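FMN-dependent nitronate monooxygenase (Shewanella oneidensis, PDB 5LSM) probably uses FMN and molecular oxygen to oxidise propionate 3-nitronate to 3-oxopropanoate, releasing nitrate, nitrite and hydrogen peroxide. Local coordinates at residues E127-H132 / L142-W147. Sequence-based numbering, arbitrary orientation.
Sequences EVVSFH and LEIKSW. With FMN (flavin mononucleotide), chain I.
Ile144 meets both Val129 and Phe131, using a different branch for each, and this purely apolar contact fastens the end of helix 138-145 to strand 128-132. Its CG2 methyl lies 3.8 Å from Val129 CG2, the two side chains reaching toward each other tip to tip. Its other branch, with CG1 anti to the carbonyl carbon (chi1 -70°), carries CD1 to the rim of the Phe131 ring, in the ring plane and 3.6 Å from CZ. Trp147 adds a looser touch, its CZ3 edge 4.4 Å from Val129 CG2, while one face of the indole rests over Glu143 O and Ile144 CA.

Among polar contacts, Ser146 OG donates to Glu143 O at 2.7 Å, tying the segment 142-147 to itself where the helix runs out.

On the other side of the strand, His132 turns to the cofactor. FMN O2 and C2 lie over one face of its imidazole, C2 offset toward the rim, and O2 comes within 2.9 Å of His132 ND1 from above the ring, while NE2 is hydrogen-bonded to His182 O. An alanine here would probably leave His182 O without this mate and open a gap beside the pyrimidine edge of the flavin.

Strand 128-132 thus has a helix-facing and an FMN-facing side, as expected in a TIM-barrel-type fold. Within the beta-alpha-beta unit of strand 128-132, helix 138-145 and strand 150-155, Ile144 also packs on Val151; outside it, Trp147 reaches Leu121 and Ala122 of helix 115-124, and Val129 and Phe131 touch Val68 and Phe70 of the neighbouring strand 66-71.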
ATOM      1  N   GLU A 127      -7.462  14.128 -27.417  1.00 32.45           N
ATOM      2  CA  GLU A 127      -8.354  12.995 -27.291  1.00 32.07           C
ATOM      3  C   GLU A 127      -8.689  12.770 -25.824  1.00 28.47           C
ATOM      4  O   GLU A 127      -9.843  12.535 -25.456  1.00 22.30           O
ATOM      5  CB  GLU A 127      -7.717  11.754 -27.921  1.00 35.51           C
ATOM      6  CG  GLU A 127      -7.594  11.835 -29.451  1.00 39.32           C
ATOM      7  CD  GLU A 127      -6.574  12.877 -29.932  1.00 48.37           C
ATOM      8  OE1 GLU A 127      -5.618  13.207 -29.181  1.00 46.85           O
ATOM      9  OE2 GLU A 127      -6.714  13.368 -31.071  1.00 61.63           O
ATOM     10  N   VAL A 128      -7.696  12.916 -24.958  1.00 32.12           N
ATOM     11  CA  VAL A 128      -8.003  12.934 -23.547  1.00 31.85           C
ATOM     12  C   VAL A 128      -7.291  14.036 -22.787  1.00 29.50           C
ATOM     13  O   VAL A 128      -6.197  14.467 -23.160  1.00 30.01           O
ATOM     14  CB  VAL A 128      -7.899  11.527 -22.854  1.00 31.31           C
ATOM     15  CG1 VAL A 128      -7.867  10.380 -23.859  1.00 27.90           C
ATOM     16  CG2 VAL A 128      -6.738  11.452 -21.897  1.00 33.01           C
ATOM     17  N   VAL A 129      -8.012  14.562 -21.797  1.00 26.89           N
ATOM     18  CA  VAL A 129      -7.518  15.540 -20.857  1.00 25.63           C
ATOM     19  C   VAL A 129      -7.616  14.929 -19.440  1.00 29.40           C
ATOM     20  O   VAL A 129      -8.691  14.492 -18.994  1.00 24.40           O
ATOM     21  CB  VAL A 129      -8.393  16.805 -20.903  1.00 26.21           C
ATOM     22  CG1 VAL A 129      -7.980  17.794 -19.823  1.00 25.34           C
ATOM     23  CG2 VAL A 129      -8.337  17.452 -22.275  1.00 27.43           C
ATOM     24  N   SER A 130      -6.484  14.854 -18.760  1.00 27.87           N
ATOM     25  CA  SER A 130      -6.441  14.230 -17.466  1.00 30.29           C
ATOM     26  C   SER A 130      -6.160  15.330 -16.472  1.00 30.56           C
ATOM     27  O   SER A 130      -5.522  16.320 -16.810  1.00 29.75           O
ATOM     28  CB  SER A 130      -5.359  13.136 -17.415  1.00 27.70           C
ATOM     29  OG  SER A 130      -4.091  13.656 -17.798  1.00 30.53           O
ATOM     30  N   PHE A 131      -6.653  15.156 -15.252  1.00 32.25           N
ATOM     31  CA  PHE A 131      -6.457  16.136 -14.196  1.00 32.43           C
ATOM     32  C   PHE A 131      -5.914  15.426 -12.977  1.00 34.01           C
ATOM     33  O   PHE A 131      -6.279  14.282 -12.721  1.00 33.14           O
ATOM     34  CB  PHE A 131      -7.781  16.840 -13.850  1.00 32.58           C
ATOM     35  CG  PHE A 131      -8.206  17.835 -14.871  1.00 32.54           C
ATOM     36  CD1 PHE A 131      -7.494  19.007 -15.043  1.00 33.44           C
ATOM     37  CD2 PHE A 131      -9.251  17.563 -15.724  1.00 34.34           C
ATOM     38  CE1 PHE A 131      -7.841  19.908 -16.027  1.00 31.00           C
ATOM     39  CE2 PHE A 131      -9.627  18.483 -16.686  1.00 35.81           C
ATOM     40  CZ  PHE A 131      -8.920  19.657 -16.836  1.00 29.39           C
ATOM     41  N   HIS A 132      -4.996  16.091 -12.277  1.00 34.36           N
ATOM     42  CA  HIS A 132      -4.579  15.706 -10.925  1.00 37.66           C
ATOM     43  C   HIS A 132      -5.170  16.664  -9.862  1.00 33.02           C
ATOM     44  O   HIS A 132      -5.228  17.886 -10.068  1.00 33.37           O
ATOM     45  CB  HIS A 132      -3.051  15.734 -10.850  1.00 37.88           C
ATOM     46  CG  HIS A 132      -2.454  14.589 -10.103  1.00 37.51           C
ATOM     47  ND1 HIS A 132      -2.755  13.278 -10.388  1.00 36.82           N
ATOM     48  CD2 HIS A 132      -1.512  14.556  -9.131  1.00 45.15           C
ATOM     49  CE1 HIS A 132      -2.036  12.484  -9.618  1.00 37.86           C
ATOM     50  NE2 HIS A 132      -1.288  13.235  -8.830  1.00 43.60           N
ATOM     51  N   LEU A 142     -17.168  21.676 -19.267  1.00 46.17           N
ATOM     52  CA  LEU A 142     -18.053  21.665 -20.439  1.00 44.06           C
ATOM     53  C   LEU A 142     -17.309  22.130 -21.686  1.00 36.53           C
ATOM     54  O   LEU A 142     -17.442  21.538 -22.768  1.00 38.05           O
ATOM     55  CB  LEU A 142     -19.289  22.537 -20.217  1.00 45.45           C
ATOM     56  CG  LEU A 142     -20.321  22.026 -19.202  1.00 50.30           C
ATOM     57  CD1 LEU A 142     -21.461  23.034 -19.075  1.00 48.52           C
ATOM     58  CD2 LEU A 142     -20.846  20.648 -19.588  1.00 46.33           C
ATOM     59  N   GLU A 143     -16.462  23.133 -21.529  1.00 28.84           N
ATOM     60  CA  GLU A 143     -15.646  23.569 -22.656  1.00 33.47           C
ATOM     61  C   GLU A 143     -14.825  22.417 -23.222  1.00 34.60           C
ATOM     62  O   GLU A 143     -14.809  22.207 -24.422  1.00 42.61           O
ATOM     63  CB  GLU A 143     -14.724  24.724 -22.271  1.00 34.21           C
ATOM     64  CG  GLU A 143     -14.023  25.345 -23.472  1.00 36.16           C
ATOM     65  CD  GLU A 143     -12.905  26.291 -23.097  1.00 42.63           C
ATOM     66  OE1 GLU A 143     -12.614  26.464 -21.884  1.00 48.95           O
ATOM     67  OE2 GLU A 143     -12.337  26.895 -24.031  1.00 55.17           O
ATOM     68  N   ILE A 144     -14.140  21.687 -22.344  1.00 34.70           N
ATOM     69  CA  ILE A 144     -13.325  20.543 -22.740  1.00 38.68           C
ATOM     70  C   ILE A 144     -14.150  19.459 -23.457  1.00 38.95           C
ATOM     71  O   ILE A 144     -13.741  18.953 -24.501  1.00 38.33           O
ATOM     72  CB  ILE A 144     -12.580  19.915 -21.521  1.00 34.07           C
ATOM     73  CG1 ILE A 144     -11.476  20.849 -21.035  1.00 35.85           C
ATOM     74  CG2 ILE A 144     -11.944  18.581 -21.891  1.00 30.86           C
ATOM     75  CD1 ILE A 144     -11.086  20.628 -19.593  1.00 36.30           C
ATOM     76  N   LYS A 145     -15.285  19.088 -22.887  1.00 37.48           N
ATOM     77  CA  LYS A 145     -16.088  17.998 -23.454  1.00 40.18           C
ATOM     78  C   LYS A 145     -16.529  18.350 -24.871  1.00 40.46           C
ATOM     79  O   LYS A 145     -16.765  17.474 -25.682  1.00 37.57           O
ATOM     80  CB  LYS A 145     -17.332  17.734 -22.604  1.00 37.37           C
ATOM     81  CG  LYS A 145     -17.053  17.234 -21.196  1.00 44.32           C
ATOM     82  CD  LYS A 145     -17.218  15.728 -21.085  1.00 51.75           C
ATOM     83  CE  LYS A 145     -17.031  15.249 -19.649  1.00 51.66           C
ATOM     84  NZ  LYS A 145     -18.324  15.196 -18.918  1.00 50.70           N
ATOM     85  N   SER A 146     -16.674  19.645 -25.138  1.00 38.58           N
ATOM     86  CA  SER A 146     -17.181  20.122 -26.406  1.00 35.06           C
ATOM     87  C   SER A 146     -16.112  20.142 -27.495  1.00 37.56           C
ATOM     88  O   SER A 146     -16.403  20.473 -28.639  1.00 41.51           O
ATOM     89  CB  SER A 146     -17.772  21.519 -26.238  1.00 32.95           C
ATOM     90  OG  SER A 146     -16.754  22.486 -26.254  1.00 32.54           O
ATOM     91  N   TRP A 147     -14.880  19.786 -27.136  1.00 40.91           N
ATOM     92  CA  TRP A 147     -13.843  19.440 -28.118  1.00 35.70           C
ATOM     93  C   TRP A 147     -13.925  17.986 -28.575  1.00 31.40           C
ATOM     94  O   TRP A 147     -13.202  17.585 -29.469  1.00 35.57           O
ATOM     95  CB  TRP A 147     -12.455  19.659 -27.535  1.00 35.18           C
ATOM     96  CG  TRP A 147     -12.237  20.986 -26.949  1.00 37.27           C
ATOM     97  CD1 TRP A 147     -12.807  22.152 -27.338  1.00 38.85           C
ATOM     98  CD2 TRP A 147     -11.330  21.311 -25.891  1.00 40.95           C
ATOM     99  NE1 TRP A 147     -12.310  23.189 -26.597  1.00 41.10           N
ATOM    100  CE2 TRP A 147     -11.398  22.702 -25.703  1.00 37.90           C
ATOM    101  CE3 TRP A 147     -10.461  20.558 -25.089  1.00 40.78           C
ATOM    102  CZ2 TRP A 147     -10.649  23.362 -24.734  1.00 43.99           C
ATOM    103  CZ3 TRP A 147      -9.704  21.207 -24.145  1.00 40.20           C
ATOM    104  CH2 TRP A 147      -9.813  22.598 -23.957  1.00 46.33           C
TER
HETATM  105  N1  FMN I 401       0.503  12.478 -12.284  1.00 45.96           N
HETATM  106  C2  FMN I 401      -0.081  13.596 -12.804  1.00 44.75           C
HETATM  107  O2  FMN I 401      -1.335  13.665 -12.857  1.00 50.31           O
HETATM  108  N3  FMN I 401       0.640  14.648 -13.243  1.00 46.11           N
HETATM  109  C4  FMN I 401       1.981  14.650 -13.204  1.00 43.67           C
HETATM  110  O4  FMN I 401       2.646  15.624 -13.598  1.00 35.35           O
HETATM  111  C4A FMN I 401       2.673  13.473 -12.643  1.00 44.97           C
HETATM  112  N5  FMN I 401       4.006  13.418 -12.611  1.00 48.31           N
HETATM  113  C5A FMN I 401       4.652  12.326 -12.170  1.00 50.46           C
HETATM  114  C6  FMN I 401       6.044  12.341 -12.195  1.00 49.69           C
HETATM  115  C7  FMN I 401       6.766  11.245 -11.768  1.00 45.30           C
HETATM  116  C7M FMN I 401       8.271  11.326 -11.790  1.00 43.61           C
HETATM  117  C8  FMN I 401       6.041  10.040 -11.272  1.00 41.56           C
HETATM  118  C8M FMN I 401       6.833   8.844 -10.792  1.00 42.69           C
HETATM  119  C9  FMN I 401       4.639  10.021 -11.240  1.00 40.78           C
HETATM  120  C9A FMN I 401       3.900  11.134 -11.674  1.00 45.83           C
HETATM  121  N10 FMN I 401       2.471  11.172 -11.714  1.00 47.05           N
HETATM  122  C10 FMN I 401       1.845  12.348 -12.183  1.00 42.72           C
HETATM  123  C1' FMN I 401       1.631  10.066 -11.220  1.00 46.15           C
HETATM  124  C2' FMN I 401       1.355   9.041 -12.307  1.00 45.52           C
HETATM  125  O2' FMN I 401       0.296   9.529 -13.151  1.00 46.76           O
HETATM  126  C3' FMN I 401       0.958   7.686 -11.703  1.00 40.25           C
HETATM  127  O3' FMN I 401      -0.024   7.885 -10.680  1.00 37.97           O
HETATM  128  C4' FMN I 401       2.119   6.921 -11.064  1.00 37.41           C
HETATM  129  O4' FMN I 401       3.360   7.085 -11.761  1.00 31.76           O
HETATM  130  C5' FMN I 401       1.737   5.451 -11.002  1.00 34.79           C
HETATM  131  O5' FMN I 401       2.683   4.695 -10.250  1.00 32.72           O
HETATM  132  P   FMN I 401       4.051   4.108 -10.861  1.00 26.93           P
HETATM  133  O1P FMN I 401       3.790   3.751 -12.308  1.00 28.13           O
HETATM  134  O2P FMN I 401       4.318   2.918  -9.978  1.00 26.88           O
HETATM  135  O3P FMN I 401       4.984   5.252 -10.681  1.00 27.63           O